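Local coordinates for penicillin binding protein transpeptidase domain protein (Escherichia coli, PDB 4BJQ) that is part of a penicillin-binding protein, one of a family of bacterial cell-wall proteins, and forms a small mixed helix-and-strand unit that pairs with a second copy, at residues A[49-55]-A[72-77]. Numbering follows the deposited sequence.
With SO4 (sulfate ion), chain J.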
ATOM      1  N   PHE A  49      -9.052  15.480  -0.657  1.00 24.85           N
ATOM      2  CA  PHE A  49      -9.035  15.937   0.734  1.00 24.44           C
ATOM      3  C   PHE A  49     -10.289  15.529   1.516  1.00 24.69           C
ATOM      4  O   PHE A  49     -11.393  15.980   1.214  1.00 24.74           O
ATOM      5  CB  PHE A  49      -8.871  17.460   0.794  1.00 24.63           C
ATOM      6  CG  PHE A  49      -8.468  17.993   2.149  1.00 23.62           C
ATOM      7  CD1 PHE A  49      -9.305  17.852   3.261  1.00 23.24           C
ATOM      8  CD2 PHE A  49      -7.264  18.662   2.308  1.00 21.97           C
ATOM      9  CE1 PHE A  49      -8.935  18.348   4.491  1.00 20.61           C
ATOM     10  CE2 PHE A  49      -6.889  19.167   3.534  1.00 20.41           C
ATOM     11  CZ  PHE A  49      -7.712  19.004   4.632  1.00 19.68           C
ATOM     12  N   ILE A  50     -10.102  14.677   2.521  1.00 24.19           N
ATOM     13  CA  ILE A  50     -11.141  14.413   3.515  1.00 24.07           C
ATOM     14  C   ILE A  50     -10.524  14.353   4.911  1.00 23.48           C
ATOM     15  O   ILE A  50      -9.554  13.637   5.131  1.00 22.95           O
ATOM     16  CB  ILE A  50     -11.987  13.146   3.178  1.00 24.09           C
ATOM     17  CG1 ILE A  50     -13.165  12.994   4.144  1.00 25.01           C
ATOM     18  CG2 ILE A  50     -11.109  11.883   3.090  1.00 24.73           C
ATOM     19  CD1 ILE A  50     -14.375  12.278   3.529  1.00 27.52           C
ATOM     20  N   TYR A  51     -11.088  15.134   5.832  1.00 23.27           N
ATOM     21  CA  TYR A  51     -10.657  15.164   7.217  1.00 23.46           C
ATOM     22  C   TYR A  51     -10.863  13.804   7.891  1.00 23.82           C
ATOM     23  O   TYR A  51     -11.878  13.120   7.662  1.00 23.61           O
ATOM     24  CB  TYR A  51     -11.414  16.241   8.011  1.00 23.52           C
ATOM     25  CG  TYR A  51     -10.991  17.670   7.752  1.00 23.69           C
ATOM     26  CD1 TYR A  51      -9.756  18.140   8.197  1.00 22.99           C
ATOM     27  CD2 TYR A  51     -11.839  18.559   7.066  1.00 23.44           C
ATOM     28  CE1 TYR A  51      -9.356  19.475   7.970  1.00 23.11           C
ATOM     29  CE2 TYR A  51     -11.459  19.883   6.824  1.00 23.27           C
ATOM     30  CZ  TYR A  51     -10.208  20.332   7.282  1.00 24.60           C
ATOM     31  OH  TYR A  51      -9.821  21.625   7.060  1.00 24.58           O
ATOM     32  N   LEU A  52      -9.899  13.431   8.728  1.00 23.59           N
ATOM     33  CA  LEU A  52      -9.990  12.206   9.530  1.00 23.88           C
ATOM     34  C   LEU A  52     -10.181  12.546  11.006  1.00 23.99           C
ATOM     35  O   LEU A  52     -11.082  12.010  11.678  1.00 24.50           O
ATOM     36  CB  LEU A  52      -8.743  11.322   9.318  1.00 23.54           C
ATOM     37  CG  LEU A  52      -8.551  10.755   7.897  1.00 23.01           C
ATOM     38  CD1 LEU A  52      -7.326   9.825   7.794  1.00 21.85           C
ATOM     39  CD2 LEU A  52      -9.816  10.047   7.411  1.00 19.66           C
ATOM     40  N   ALA A  53      -9.336  13.446  11.501  1.00 24.01           N
ATOM     41  CA  ALA A  53      -9.368  13.866  12.895  1.00 24.50           C
ATOM     42  C   ALA A  53      -8.930  15.311  13.080  1.00 24.69           C
ATOM     43  O   ALA A  53      -8.210  15.859  12.261  1.00 25.05           O
ATOM     44  CB  ALA A  53      -8.530  12.920  13.768  1.00 24.44           C
ATOM     45  N   ARG A  54      -9.377  15.911  14.174  1.00 25.29           N
ATOM     46  CA  ARG A  54      -9.229  17.327  14.422  1.00 25.79           C
ATOM     47  C   ARG A  54      -8.719  17.543  15.838  1.00 26.86           C
ATOM     48  O   ARG A  54      -9.043  16.779  16.753  1.00 26.93           O
ATOM     49  CB  ARG A  54     -10.583  18.040  14.287  1.00 25.96           C
ATOM     50  CG  ARG A  54     -11.309  17.915  12.926  1.00 25.68           C
ATOM     51  CD  ARG A  54     -10.440  18.332  11.740  1.00 24.54           C
ATOM     52  NE  ARG A  54      -9.977  19.714  11.824  1.00 25.43           N
ATOM     53  CZ  ARG A  54     -10.651  20.774  11.375  1.00 26.94           C
ATOM     54  NH1 ARG A  54     -11.836  20.623  10.798  1.00 26.65           N
ATOM     55  NH2 ARG A  54     -10.139  21.992  11.512  1.00 25.81           N
ATOM     56  N   GLN A  55      -7.944  18.607  16.025  1.00 27.83           N
ATOM     57  CA  GLN A  55      -7.411  18.946  17.344  1.00 28.82           C
ATOM     58  C   GLN A  55      -6.658  17.749  17.923  1.00 28.44           C
ATOM     59  O   GLN A  55      -6.862  17.376  19.078  1.00 28.84           O
ATOM     60  CB  GLN A  55      -8.531  19.395  18.316  1.00 29.41           C
ATOM     61  CG  GLN A  55      -9.554  20.423  17.767  1.00 31.35           C
ATOM     62  CD  GLN A  55      -8.935  21.730  17.276  1.00 33.34           C
ATOM     63  OE1 GLN A  55      -9.345  22.265  16.240  1.00 34.39           O
ATOM     64  NE2 GLN A  55      -7.957  22.248  18.011  1.00 33.74           N
ATOM     65  N   ILE A  72      -1.691  10.235   3.558  1.00 22.75           N
ATOM     66  CA  ILE A  72      -2.017  10.757   4.883  1.00 22.62           C
ATOM     67  C   ILE A  72      -1.220  12.021   5.130  1.00 23.47           C
ATOM     68  O   ILE A  72      -0.024  12.047   4.915  1.00 24.21           O
ATOM     69  CB  ILE A  72      -1.802   9.707   6.009  1.00 22.34           C
ATOM     70  CG1 ILE A  72      -2.742   8.515   5.809  1.00 21.52           C
ATOM     71  CG2 ILE A  72      -2.012  10.332   7.412  1.00 20.59           C
ATOM     72  CD1 ILE A  72      -4.222   8.888   5.756  1.00 21.62           C
ATOM     73  N   HIS A  73      -1.900  13.075   5.558  1.00 24.16           N
ATOM     74  CA  HIS A  73      -1.255  14.363   5.763  1.00 25.07           C
ATOM     75  C   HIS A  73      -1.747  15.035   7.033  1.00 25.64           C
ATOM     76  O   HIS A  73      -2.848  14.745   7.533  1.00 24.80           O
ATOM     77  CB  HIS A  73      -1.534  15.298   4.581  1.00 24.96           C
ATOM     78  CG  HIS A  73      -1.117  14.744   3.255  1.00 24.83           C
ATOM     79  ND1 HIS A  73       0.121  14.994   2.703  1.00 24.43           N
ATOM     80  CD2 HIS A  73      -1.775  13.959   2.368  1.00 23.90           C
ATOM     81  CE1 HIS A  73       0.214  14.379   1.538  1.00 23.29           C
ATOM     82  NE2 HIS A  73      -0.922  13.746   1.312  1.00 25.01           N
ATOM     83  N   LEU A  74      -0.931  15.963   7.513  1.00 26.48           N
ATOM     84  CA  LEU A  74      -1.225  16.748   8.698  1.00 27.85           C
ATOM     85  C   LEU A  74      -1.094  18.226   8.365  1.00 29.12           C
ATOM     86  O   LEU A  74      -0.256  18.607   7.535  1.00 29.42           O
ATOM     87  CB  LEU A  74      -0.228  16.413   9.810  1.00 27.74           C
ATOM     88  CG  LEU A  74      -0.202  15.068  10.535  1.00 28.24           C
ATOM     89  CD1 LEU A  74       0.353  13.931   9.676  1.00 29.46           C
ATOM     90  CD2 LEU A  74       0.666  15.251  11.758  1.00 30.56           C
ATOM     91  N   ARG A  75      -1.917  19.053   9.004  1.00 30.01           N
ATOM     92  CA  ARG A  75      -1.694  20.502   9.028  1.00 32.09           C
ATOM     93  C   ARG A  75      -1.977  21.054  10.426  1.00 33.11           C
ATOM     94  O   ARG A  75      -2.741  20.459  11.190  1.00 32.94           O
ATOM     95  CB  ARG A  75      -2.533  21.249   7.970  1.00 31.92           C
ATOM     96  CG  ARG A  75      -4.030  21.245   8.242  1.00 32.03           C
ATOM     97  CD  ARG A  75      -4.679  22.600   7.999  1.00 31.34           C
ATOM     98  NE  ARG A  75      -5.759  22.792   8.962  1.00 33.87           N
ATOM     99  CZ  ARG A  75      -7.041  22.555   8.712  1.00 34.07           C
ATOM    100  NH1 ARG A  75      -7.424  22.149   7.517  1.00 35.33           N
ATOM    101  NH2 ARG A  75      -7.947  22.737   9.651  1.00 34.86           N
ATOM    102  N   GLU A  76      -1.343  22.175  10.759  1.00 35.14           N
ATOM    103  CA  GLU A  76      -1.671  22.925  11.981  1.00 36.99           C
ATOM    104  C   GLU A  76      -3.102  23.425  11.930  1.00 37.35           C
ATOM    105  O   GLU A  76      -3.608  23.783  10.864  1.00 37.18           O
ATOM    106  CB  GLU A  76      -0.747  24.137  12.157  1.00 37.40           C
ATOM    107  CG  GLU A  76       0.642  23.823  12.700  1.00 40.12           C
ATOM    108  CD  GLU A  76       0.655  23.382  14.170  1.00 42.17           C
ATOM    109  OE1 GLU A  76      -0.225  23.801  14.957  1.00 43.66           O
ATOM    110  OE2 GLU A  76       1.572  22.618  14.539  1.00 43.03           O
ATOM    111  N   GLU A  77      -3.746  23.464  13.090  1.00 38.81           N
ATOM    112  CA  GLU A  77      -5.087  24.035  13.195  1.00 40.12           C
ATOM    113  C   GLU A  77      -5.143  25.451  13.741  1.00 41.31           C
ATOM    114  O   GLU A  77      -4.107  26.062  13.996  1.00 41.94           O
ATOM    115  CB  GLU A  77      -5.990  23.133  14.000  1.00 39.80           C
ATOM    116  CG  GLU A  77      -6.978  22.417  13.117  1.00 39.80           C
ATOM    117  CD  GLU A  77      -7.344  21.122  13.702  1.00 38.41           C
ATOM    118  OE1 GLU A  77      -6.627  20.683  14.611  1.00 41.77           O
ATOM    119  OE2 GLU A  77      -8.339  20.540  13.281  1.00 40.12           O
TER
HETATM  120  S   SO4 J1167     -13.146  23.931  10.064  1.00 83.74           S
HETATM  121  O1  SO4 J1167     -12.270  24.957   9.503  1.00 83.27           O
HETATM  122  O2  SO4 J1167     -14.435  24.523  10.418  1.00 83.55           O
HETATM  123  O3  SO4 J1167     -13.330  22.854   9.090  1.00 83.61           O
HETATM  124  O4  SO4 J1167     -12.543  23.378  11.270  1.00 84.07           O
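Arg54 and Glu77 form the salt bridge at the centre of a surface cluster of charged and aromatic side chains linking segments 49-55 and 72-77, which share an intersubunit sheet but do not hydrogen-bond to each other backbone to backbone. Glu77 OE2 meets the edge of the guanidinium, with the carboxylate nearly coplanar; the modelled spacing of 2.3 Å from Arg54 NE to Glu77 OE2 is doubtfully short, and the second bond, from Arg54 NH2, is weak. The other carboxylate oxygen, Glu77 OE1, offers its syn lone pair to Gln55 N, 2.8 Å away. One carboxylate thus grips both a side chain and the main chain where segment 49-55 turns its corner. The Gln55 amide stacks on this carboxylate, their planes 11° apart, with OE1 of Gln55 3.4 Å from CD of Glu77.

Arg54 folds back through bends at chi2 and chi3, so that its NH1 lies over one face of the Tyr51 ring while Phe49 CE1 covers the opposite face. Arg75 reaches the same ring from its edge, guanidinium and ring planes 87° apart, and Arg75 NH1 points almost straight at Tyr51 OH in a hydrogen bond whose modelled length, 2.5 Å, is doubtfully short. Arg54 NH2 and Arg75 NH2 come within 3.0 Å of each other, two donors without a bond. The Glu77 carboxylate and a sulfate ion, probably from the crystallisation liquor, would offset their charge; sulfate O4 accepts from Arg54 NH2 at 2.8 Å.

Further along, Leu52 CD1 touches Ile72 CD1 at 3.8 Å. Leu52 also packs on Leu37 and Ile41 of helix 34-42, and Ile72 on Trp23 and Leu26 of helix 19-30. Both strands join an antiparallel ladder with a strand of the second subunit, continuing the sheet across the interface.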